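Local coordinates for putative ABC transporter, periplasmic binding protein, amino acid (Neisseria gonorrhoeae, PDB 2YJP) that binds L-cysteine and, as the solute receptor of an ABC transporter, probably hands it over for uptake into the cell, at residues D119-T128 / A236-Q244; A134-M142 / L251-K262. The protein carries 1 engineered substitution. All coordinates share one frame; numbering follows the deposited sequence.

Contact 1: D119-T128 / A236-Q244. With CYS (cysteine), chain D.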
loop_
_atom_site.group_PDB
_atom_site.type_symbol
_atom_site.label_atom_id
_atom_site.label_comp_id
_atom_site.label_asym_id
_atom_site.label_seq_id
_atom_site.Cartn_x
_atom_site.Cartn_y
_atom_site.Cartn_z
ATOM N N ASP A 119 -16.357 -1.129 -1.837
ATOM C CA ASP A 119 -16.594 -1.188 -3.277
ATOM C C ASP A 119 -15.277 -1.321 -4.056
ATOM O O ASP A 119 -15.235 -1.859 -5.162
ATOM C CB ASP A 119 -17.318 0.066 -3.721
ATOM C CG ASP A 119 -18.664 0.248 -3.024
ATOM O OD1 ASP A 119 -19.451 -0.714 -2.967
ATOM O OD2 ASP A 119 -18.939 1.366 -2.552
ATOM N N LEU A 120 -14.196 -0.878 -3.425
ATOM C CA LEU A 120 -12.948 -0.674 -4.067
ATOM C C LEU A 120 -11.861 -0.687 -2.993
ATOM O O LEU A 120 -12.068 -0.193 -1.879
ATOM C CB LEU A 120 -12.973 0.672 -4.788
ATOM C CG LEU A 120 -11.681 1.124 -5.434
ATOM C CD1 LEU A 120 -11.400 0.402 -6.654
ATOM C CD2 LEU A 120 -11.838 2.486 -5.941
ATOM N N ILE A 121 -10.716 -1.276 -3.334
ATOM C CA ILE A 121 -9.560 -1.268 -2.431
ATOM C C ILE A 121 -8.548 -0.341 -3.016
ATOM O O ILE A 121 -8.150 -0.528 -4.180
ATOM C CB ILE A 121 -8.903 -2.649 -2.266
ATOM C CG1 ILE A 121 -9.840 -3.560 -1.481
ATOM C CG2 ILE A 121 -7.466 -2.507 -1.662
ATOM C CD1 ILE A 121 -10.040 -3.122 0.012
ATOM N N LEU A 122 -8.153 0.660 -2.216
ATOM C CA LEU A 122 -7.007 1.504 -2.545
ATOM C C LEU A 122 -6.078 1.475 -1.327
ATOM O O LEU A 122 -5.457 2.496 -0.988
ATOM C CB LEU A 122 -7.482 2.918 -2.876
ATOM C CG LEU A 122 -7.874 3.085 -4.368
ATOM C CD1 LEU A 122 -8.507 4.384 -4.689
ATOM C CD2 LEU A 122 -6.637 2.863 -5.331
ATOM N N ALA A 123 -5.990 0.338 -0.644
ATOM C CA ALA A 123 -5.044 0.198 0.447
ATOM C C ALA A 123 -3.704 -0.286 -0.118
ATOM O O ALA A 123 -3.344 -1.459 0.006
ATOM C CB ALA A 123 -5.565 -0.749 1.539
ATOM N N ASN A 124 -2.982 0.659 -0.736
ATOM C CA ASN A 124 -1.657 0.445 -1.349
ATOM C C ASN A 124 -1.334 -1.019 -1.720
ATOM O O ASN A 124 -0.352 -1.605 -1.221
ATOM C CB ASN A 124 -0.566 1.073 -0.430
ATOM C CG ASN A 124 0.619 1.602 -1.211
ATOM O OD1 ASN A 124 1.780 1.236 -0.950
ATOM N ND2 ASN A 124 0.337 2.490 -2.190
ATOM N N PHE A 125 -2.068 -1.540 -2.701
ATOM C CA PHE A 125 -2.276 -2.960 -2.886
ATOM C C PHE A 125 -1.478 -3.558 -4.044
ATOM O O PHE A 125 -1.740 -3.268 -5.243
ATOM C CB PHE A 125 -3.784 -3.199 -3.105
ATOM C CG PHE A 125 -4.253 -4.593 -2.809
ATOM C CD1 PHE A 125 -3.539 -5.452 -1.992
ATOM C CD2 PHE A 125 -5.472 -5.034 -3.345
ATOM C CE1 PHE A 125 -4.037 -6.744 -1.729
ATOM C CE2 PHE A 125 -5.967 -6.289 -3.092
ATOM C CZ PHE A 125 -5.271 -7.136 -2.281
ATOM N N THR A 126 -0.480 -4.372 -3.712
ATOM C CA THR A 126 0.387 -4.887 -4.742
ATOM C C THR A 126 -0.370 -5.986 -5.484
ATOM O O THR A 126 -0.950 -6.885 -4.875
ATOM C CB THR A 126 1.674 -5.473 -4.154
ATOM O OG1 THR A 126 2.396 -4.450 -3.431
ATOM C CG2 THR A 126 2.573 -6.070 -5.292
ATOM N N GLN A 127 -0.353 -5.893 -6.800
ATOM C CA GLN A 127 -0.890 -6.924 -7.677
ATOM C C GLN A 127 0.051 -8.109 -7.754
ATOM O O GLN A 127 1.253 -7.936 -7.996
ATOM C CB GLN A 127 -1.075 -6.327 -9.062
ATOM C CG GLN A 127 -1.446 -7.367 -10.105
ATOM C CD GLN A 127 -1.839 -6.772 -11.452
ATOM O OE1 GLN A 127 -1.483 -5.640 -11.785
ATOM N NE2 GLN A 127 -2.578 -7.563 -12.244
ATOM N N THR A 128 -0.491 -9.295 -7.477
ATOM C CA THR A 128 0.219 -10.565 -7.645
ATOM C C THR A 128 -0.699 -11.562 -8.352
ATOM O O THR A 128 -1.911 -11.431 -8.285
ATOM C CB THR A 128 0.708 -11.182 -6.284
ATOM O OG1 THR A 128 -0.395 -11.763 -5.551
ATOM C CG2 THR A 128 1.425 -10.122 -5.424
ATOM N N ALA A 236 10.650 -4.581 -9.028
ATOM C CA ALA A 236 9.413 -3.884 -8.650
ATOM C C ALA A 236 8.107 -4.562 -9.149
ATOM O O ALA A 236 8.071 -5.135 -10.205
ATOM C CB ALA A 236 9.513 -2.466 -9.100
ATOM N N GLU A 237 7.073 -4.553 -8.319
ATOM C CA GLU A 237 5.735 -5.054 -8.630
ATOM C C GLU A 237 4.801 -3.883 -8.728
ATOM O O GLU A 237 5.058 -2.854 -8.129
ATOM C CB GLU A 237 5.269 -5.992 -7.492
ATOM C CG GLU A 237 5.960 -7.364 -7.597
ATOM C CD GLU A 237 5.693 -8.287 -6.426
ATOM O OE1 GLU A 237 5.876 -7.849 -5.253
ATOM O OE2 GLU A 237 5.310 -9.454 -6.689
ATOM N N PHE A 238 3.717 -4.003 -9.469
ATOM C CA PHE A 238 2.739 -2.916 -9.490
ATOM C C PHE A 238 1.797 -2.872 -8.329
ATOM O O PHE A 238 1.415 -3.911 -7.807
ATOM C CB PHE A 238 1.873 -3.006 -10.729
ATOM C CG PHE A 238 2.594 -2.763 -11.989
ATOM C CD1 PHE A 238 3.121 -1.501 -12.263
ATOM C CD2 PHE A 238 2.703 -3.772 -12.934
ATOM C CE1 PHE A 238 3.776 -1.254 -13.479
ATOM C CE2 PHE A 238 3.349 -3.567 -14.152
ATOM C CZ PHE A 238 3.913 -2.305 -14.438
ATOM N N ILE A 239 1.397 -1.659 -7.976
ATOM C CA ILE A 239 0.337 -1.384 -7.032
ATOM C C ILE A 239 -0.893 -0.842 -7.815
ATOM O O ILE A 239 -0.771 0.005 -8.691
ATOM C CB ILE A 239 0.815 -0.369 -5.972
ATOM C CG1 ILE A 239 1.682 -1.127 -4.965
ATOM C CG2 ILE A 239 -0.368 0.295 -5.297
ATOM C CD1 ILE A 239 2.417 -0.227 -4.009
ATOM N N ALA A 240 -2.079 -1.337 -7.487
ATOM C CA ALA A 240 -3.248 -1.133 -8.361
ATOM C C ALA A 240 -4.471 -1.117 -7.512
ATOM O O ALA A 240 -4.425 -1.688 -6.460
ATOM C CB ALA A 240 -3.356 -2.258 -9.387
ATOM N N PRO A 241 -5.562 -0.457 -7.964
ATOM C CA PRO A 241 -6.841 -0.579 -7.250
ATOM C C PRO A 241 -7.395 -1.978 -7.440
ATOM O O PRO A 241 -7.040 -2.658 -8.412
ATOM C CB PRO A 241 -7.760 0.401 -7.975
ATOM C CG PRO A 241 -6.836 1.264 -8.907
ATOM C CD PRO A 241 -5.678 0.341 -9.199
ATOM N N ALA A 242 -8.281 -2.421 -6.545
ATOM C CA ALA A 242 -8.906 -3.746 -6.725
ATOM C C ALA A 242 -10.407 -3.692 -6.474
ATOM O O ALA A 242 -10.841 -3.030 -5.519
ATOM C CB ALA A 242 -8.259 -4.788 -5.845
ATOM N N VAL A 243 -11.176 -4.381 -7.333
ATOM C CA VAL A 243 -12.622 -4.511 -7.138
ATOM C C VAL A 243 -12.926 -5.980 -6.912
ATOM O O VAL A 243 -12.055 -6.821 -7.137
ATOM C CB VAL A 243 -13.432 -3.993 -8.332
ATOM C CG1 VAL A 243 -13.192 -2.512 -8.528
ATOM C CG2 VAL A 243 -13.107 -4.800 -9.622
ATOM N N GLN A 244 -14.151 -6.267 -6.474
ATOM C CA GLN A 244 -14.655 -7.641 -6.328
ATOM C C GLN A 244 -14.468 -8.391 -7.624
ATOM O O GLN A 244 -14.720 -7.837 -8.703
ATOM C CB GLN A 244 -16.137 -7.629 -5.972
ATOM C CG GLN A 244 -16.721 -8.940 -5.499
ATOM C CD GLN A 244 -18.201 -8.785 -5.073
ATOM O OE1 GLN A 244 -19.067 -8.700 -5.923
ATOM N NE2 GLN A 244 -18.472 -8.728 -3.759
HETATM N N CYS D . 1.822 -3.075 -1.076
HETATM C CA CYS D . 2.137 -4.259 -0.245
HETATM C C CYS D . 0.985 -5.264 -0.314
HETATM O O CYS D . -0.005 -5.020 -1.067
HETATM C CB CYS D . 2.364 -3.886 1.213
HETATM S SG CYS D . 0.996 -3.006 1.987
HETATM O OXT CYS D . 1.062 -6.297 0.357
HETATM O O HOH W 1 -16.277 -4.064 -6.203
HETATM O O HOH W 2 -4.098 -0.040 -4.126
HETATM O O HOH W 3 3.159 -6.766 -10.437
#
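One wall of the cysteine pocket is made here, where I121 and T126 pair with A242 and I239 of strand 237-244. I121 and A242 are an antiparallel hydrogen-bonded pair. I121 N bonds to A242 O (2.8 Å), and A242 N returns the bond to I121 O (3.0 Å). The chain then leaves the strand through an inverse gamma turn centred on A123 and meets it again at T126. There F125 O accepts a hydrogen bond from A240 N (3.0 Å), and F238 O one from Q127 N. A water between the two pairings links F125 N to A240 O.

L120 and L122 lie alongside P241. With F125 CG anti to the backbone N (chi1 -158°), the ring edge meets A242 CB, which lies in the ring plane 3.8 Å from F125 CD2. I239 CD1 rests 3.5 Å from N124 OD1, which bonds to K65 NZ, while ND2 of the same amide bonds to D81.

T126 touches both the ligand and strand 237-244. Its N points almost straight at the cysteine O (2.8 Å, 177°), and its OG1 accepts from the ligand N, which N124 O also grips. Its CG2 packs on E237 CB at 3.5 Å. The ligand is also hydrogen-bonded to R109, R131, T174 and D212. This grip by backbone and side chains fits the type 2 periplasmic binding fold of family 3 solute receptors.

Contact 2: A134-M142 / L251-K262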
loop_
_atom_site.group_PDB
_atom_site.type_symbol
_atom_site.label_atom_id
_atom_site.label_comp_id
_atom_site.label_asym_id
_atom_site.label_seq_id
_atom_site.Cartn_x
_atom_site.Cartn_y
_atom_site.Cartn_z
ATOM N N ALA A 134 -8.325 -13.961 -6.506
ATOM C CA ALA A 134 -9.350 -13.659 -5.534
ATOM C C ALA A 134 -10.100 -12.367 -5.829
ATOM O O ALA A 134 -11.277 -12.240 -5.423
ATOM C CB ALA A 134 -8.738 -13.650 -4.150
ATOM N N VAL A 135 -9.426 -11.417 -6.504
ATOM C CA VAL A 135 -10.011 -10.087 -6.791
ATOM C C VAL A 135 -9.639 -9.566 -8.222
ATOM O O VAL A 135 -8.721 -10.094 -8.867
ATOM C CB VAL A 135 -9.589 -8.998 -5.710
ATOM C CG1 VAL A 135 -9.865 -9.485 -4.204
ATOM C CG2 VAL A 135 -8.106 -8.504 -5.922
ATOM N N ASP A 136 -10.310 -8.526 -8.724
ATOM C CA ASP A 136 -9.853 -7.979 -9.989
ATOM C C ASP A 136 -9.113 -6.661 -9.793
ATOM O O ASP A 136 -9.630 -5.700 -9.167
ATOM C CB ASP A 136 -10.976 -7.800 -11.018
ATOM C CG ASP A 136 -11.533 -9.136 -11.578
ATOM O OD1 ASP A 136 -10.761 -10.072 -11.932
ATOM O OD2 ASP A 136 -12.777 -9.215 -11.733
ATOM N N PHE A 137 -7.904 -6.603 -10.363
ATOM C CA PHE A 137 -7.064 -5.406 -10.310
ATOM C C PHE A 137 -7.289 -4.519 -11.515
ATOM O O PHE A 137 -7.234 -4.995 -12.658
ATOM C CB PHE A 137 -5.604 -5.803 -10.265
ATOM C CG PHE A 137 -5.175 -6.343 -8.921
ATOM C CD1 PHE A 137 -4.869 -5.465 -7.851
ATOM C CD2 PHE A 137 -5.046 -7.733 -8.720
ATOM C CE1 PHE A 137 -4.440 -5.979 -6.612
ATOM C CE2 PHE A 137 -4.629 -8.235 -7.493
ATOM C CZ PHE A 137 -4.322 -7.374 -6.437
ATOM N N ALA A 138 -7.557 -3.233 -11.256
ATOM C CA ALA A 138 -7.536 -2.229 -12.342
ATOM C C ALA A 138 -6.123 -1.873 -12.746
ATOM O O ALA A 138 -5.189 -2.361 -12.164
ATOM C CB ALA A 138 -8.275 -0.982 -11.914
ATOM N N ASP A 139 -5.976 -1.003 -13.725
ATOM C CA ASP A 139 -4.698 -0.439 -14.108
ATOM C C ASP A 139 -3.895 0.045 -12.945
ATOM O O ASP A 139 -4.401 0.841 -12.164
ATOM C CB ASP A 139 -4.907 0.805 -14.963
ATOM C CG ASP A 139 -5.299 0.486 -16.367
ATOM O OD1 ASP A 139 -5.519 -0.718 -16.683
ATOM O OD2 ASP A 139 -5.391 1.460 -17.147
ATOM N N PRO A 140 -2.607 -0.348 -12.909
ATOM C CA PRO A 140 -1.681 0.073 -11.841
ATOM C C PRO A 140 -1.448 1.564 -11.872
ATOM O O PRO A 140 -1.475 2.178 -12.972
ATOM C CB PRO A 140 -0.385 -0.668 -12.135
ATOM C CG PRO A 140 -0.544 -1.313 -13.466
ATOM C CD PRO A 140 -1.971 -1.147 -13.963
ATOM N N TYR A 141 -1.229 2.136 -10.680
ATOM C CA TYR A 141 -0.811 3.522 -10.562
ATOM C C TYR A 141 0.598 3.724 -9.998
ATOM O O TYR A 141 1.188 4.787 -10.197
ATOM C CB TYR A 141 -1.842 4.356 -9.788
ATOM C CG TYR A 141 -2.143 3.877 -8.420
ATOM C CD1 TYR A 141 -3.173 2.972 -8.213
ATOM C CD2 TYR A 141 -1.425 4.333 -7.300
ATOM C CE1 TYR A 141 -3.488 2.521 -6.974
ATOM C CE2 TYR A 141 -1.759 3.895 -6.001
ATOM C CZ TYR A 141 -2.789 2.962 -5.860
ATOM O OH TYR A 141 -3.167 2.478 -4.614
ATOM N N MET A 142 1.143 2.713 -9.321
ATOM C CA MET A 142 2.533 2.794 -8.858
ATOM C C MET A 142 3.260 1.446 -8.857
ATOM O O MET A 142 2.651 0.407 -9.127
ATOM C CB MET A 142 2.645 3.523 -7.520
ATOM C CG MET A 142 2.462 2.702 -6.284
ATOM S SD MET A 142 2.734 3.670 -4.758
ATOM C CE MET A 142 4.331 3.057 -4.252
ATOM N N LEU A 251 -14.622 -2.176 -12.557
ATOM C CA LEU A 251 -13.302 -2.395 -13.088
ATOM C C LEU A 251 -13.066 -1.533 -14.331
ATOM O O LEU A 251 -12.050 -0.823 -14.425
ATOM C CB LEU A 251 -13.087 -3.885 -13.422
ATOM C CG LEU A 251 -11.701 -4.170 -13.990
ATOM C CD1 LEU A 251 -10.578 -3.875 -12.872
ATOM C CD2 LEU A 251 -11.569 -5.628 -14.561
ATOM N N ASN A 252 -13.988 -1.632 -15.303
ATOM C CA ASN A 252 -13.817 -0.901 -16.537
ATOM C C ASN A 252 -13.797 0.637 -16.330
ATOM O O ASN A 252 -12.960 1.346 -16.924
ATOM C CB ASN A 252 -14.888 -1.291 -17.544
ATOM C CG ASN A 252 -14.766 -0.505 -18.803
ATOM O OD1 ASN A 252 -13.687 -0.451 -19.419
ATOM N ND2 ASN A 252 -15.833 0.147 -19.178
ATOM N N TRP A 253 -14.683 1.124 -15.450
ATOM C CA TRP A 253 -14.701 2.529 -15.072
ATOM C C TRP A 253 -13.434 2.990 -14.367
ATOM O O TRP A 253 -12.889 4.040 -14.727
ATOM C CB TRP A 253 -15.897 2.821 -14.177
ATOM C CG TRP A 253 -16.055 4.259 -13.955
ATOM C CD1 TRP A 253 -16.634 5.173 -14.796
ATOM C CD2 TRP A 253 -15.586 4.988 -12.831
ATOM N NE1 TRP A 253 -16.580 6.425 -14.224
ATOM C CE2 TRP A 253 -15.943 6.333 -13.021
ATOM C CE3 TRP A 253 -14.925 4.625 -11.656
ATOM C CZ2 TRP A 253 -15.627 7.329 -12.090
ATOM C CZ3 TRP A 253 -14.613 5.606 -10.740
ATOM C CH2 TRP A 253 -14.954 6.938 -10.957
ATOM N N VAL A 254 -12.961 2.203 -13.389
ATOM C CA VAL A 254 -11.672 2.449 -12.709
ATOM C C VAL A 254 -10.482 2.534 -13.676
ATOM O O VAL A 254 -9.683 3.479 -13.598
ATOM C CB VAL A 254 -11.396 1.483 -11.514
ATOM C CG1 VAL A 254 -10.051 1.810 -10.813
ATOM C CG2 VAL A 254 -12.473 1.640 -10.439
ATOM N N ASN A 255 -10.389 1.586 -14.605
ATOM C CA ASN A 255 -9.341 1.592 -15.657
ATOM C C ASN A 255 -9.289 2.927 -16.441
ATOM O O ASN A 255 -8.218 3.500 -16.588
ATOM C CB ASN A 255 -9.581 0.465 -16.663
ATOM C CG ASN A 255 -9.236 -0.904 -16.101
ATOM O OD1 ASN A 255 -8.563 -1.018 -15.083
ATOM N ND2 ASN A 255 -9.703 -1.954 -16.776
ATOM N N GLY A 256 -10.448 3.385 -16.943
ATOM C CA GLY A 256 -10.563 4.612 -17.693
ATOM C C GLY A 256 -10.163 5.813 -16.835
ATOM O O GLY A 256 -9.479 6.725 -17.285
ATOM N N GLU A 257 -10.590 5.795 -15.584
ATOM C CA GLU A 257 -10.168 6.827 -14.627
ATOM C C GLU A 257 -8.675 6.884 -14.354
ATOM O O GLU A 257 -8.130 7.980 -14.340
ATOM C CB GLU A 257 -10.875 6.636 -13.314
ATOM C CG GLU A 257 -12.321 6.981 -13.357
ATOM C CD GLU A 257 -12.512 8.468 -13.422
ATOM O OE1 GLU A 257 -11.888 9.158 -12.569
ATOM O OE2 GLU A 257 -13.249 8.951 -14.327
ATOM N N ILE A 258 -8.035 5.731 -14.127
ATOM C CA ILE A 258 -6.594 5.690 -13.917
ATOM C C ILE A 258 -5.844 6.222 -15.131
ATOM O O ILE A 258 -4.908 7.002 -14.979
ATOM C CB ILE A 258 -6.075 4.278 -13.548
ATOM C CG1 ILE A 258 -6.639 3.844 -12.184
ATOM C CG2 ILE A 258 -4.518 4.224 -13.535
ATOM C CD1 ILE A 258 -6.328 4.795 -10.975
ATOM N N ALA A 259 -6.284 5.800 -16.321
ATOM C CA ALA A 259 -5.622 6.113 -17.586
ATOM C C ALA A 259 -5.698 7.608 -17.750
ATOM O O ALA A 259 -4.708 8.253 -18.146
ATOM C CB ALA A 259 -6.322 5.397 -18.790
ATOM N N ALA A 260 -6.888 8.154 -17.454
ATOM C CA ALA A 260 -7.127 9.597 -17.644
ATOM C C ALA A 260 -6.280 10.393 -16.652
ATOM O O ALA A 260 -5.773 11.460 -17.011
ATOM C CB ALA A 260 -8.610 9.980 -17.529
ATOM N N MET A 261 -6.101 9.850 -15.455
ATOM C CA MET A 261 -5.298 10.532 -14.418
ATOM C C MET A 261 -3.808 10.588 -14.704
ATOM O O MET A 261 -3.144 11.563 -14.310
ATOM C CB MET A 261 -5.519 9.934 -13.043
ATOM C CG MET A 261 -6.821 10.322 -12.430
ATOM S SD MET A 261 -7.062 9.233 -11.013
ATOM C CE MET A 261 -8.147 10.147 -10.021
ATOM N N LYS A 262 -3.307 9.535 -15.359
ATOM C CA LYS A 262 -1.953 9.511 -15.941
ATOM C C LYS A 262 -1.787 10.584 -17.017
ATOM O O LYS A 262 -0.778 11.256 -17.072
ATOM C CB LYS A 262 -1.631 8.117 -16.490
ATOM C CG LYS A 262 -1.511 7.049 -15.391
ATOM C CD LYS A 262 -1.308 5.674 -15.993
ATOM C CE LYS A 262 -1.158 4.608 -14.888
ATOM N NZ LYS A 262 -1.110 3.218 -15.533
#
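A138 and D139 lie against helix 248-264, held by N255. N255 OD1 accepts the D139 N-H at 2.9 Å with an N-H...O angle of 154°. The donor is tilted 29° from the plane of the amide carbonyl. The D139 and N255 side chains cross at about a right angle, yet their carboxylate and amide planes lie only 20° apart. A138 CB fits closely on V254 CG1 (3.5 Å) and also touches L251 CD1.

I258 can be followed outward. Its CB lies 3.9 Å from D139 CB. CG1 then runs beside D139 O at 3.7 Å. CG2, anti to the backbone N, reaches P140 O at 3.7 Å and D139 CB as well. At the end, CD1 is 4.6 Å from Y141 CD1, a looser approach.

One turn on, the extended chain of K262 brings NZ to P140 O (2.8 Å), nearly in line with the carbonyl bond. E291 O is a second acceptor for this ammonium. The helix thus binds two backbone atoms of the loop, D139 N and P140 O.

The Y141 hydroxyl bonds to D81. Segment 134-142 is paired with strand 237-244 on another side, forming a classic bulge at Y141 and M142 opposite I239. The helix also packs on helices 80-93 and 266-274.

Overall arrangement
From the N terminus the chain passes 119-128, then the short helix 129-132, then 134-142. It next runs through strands 142-151 to 226-230 and the helices among them. It returns as 236-244 and is followed by helix 248-264. Contact 1 closes a loop of 107 residues, contact 2 one of 108. Their segments alternate along the chain, so the two loops cross. The centres lie about 9 Å apart, and the contacts touch. Strand 237-244 is the common element: it pairs with 119-128 and also with 134-142, by probable hydrogen bonds of I239 N to M142 O and V243 N to D136 O. Contact 2 packs the following helix against the loop after strand 135-137, while contact 1 reaches the ligand.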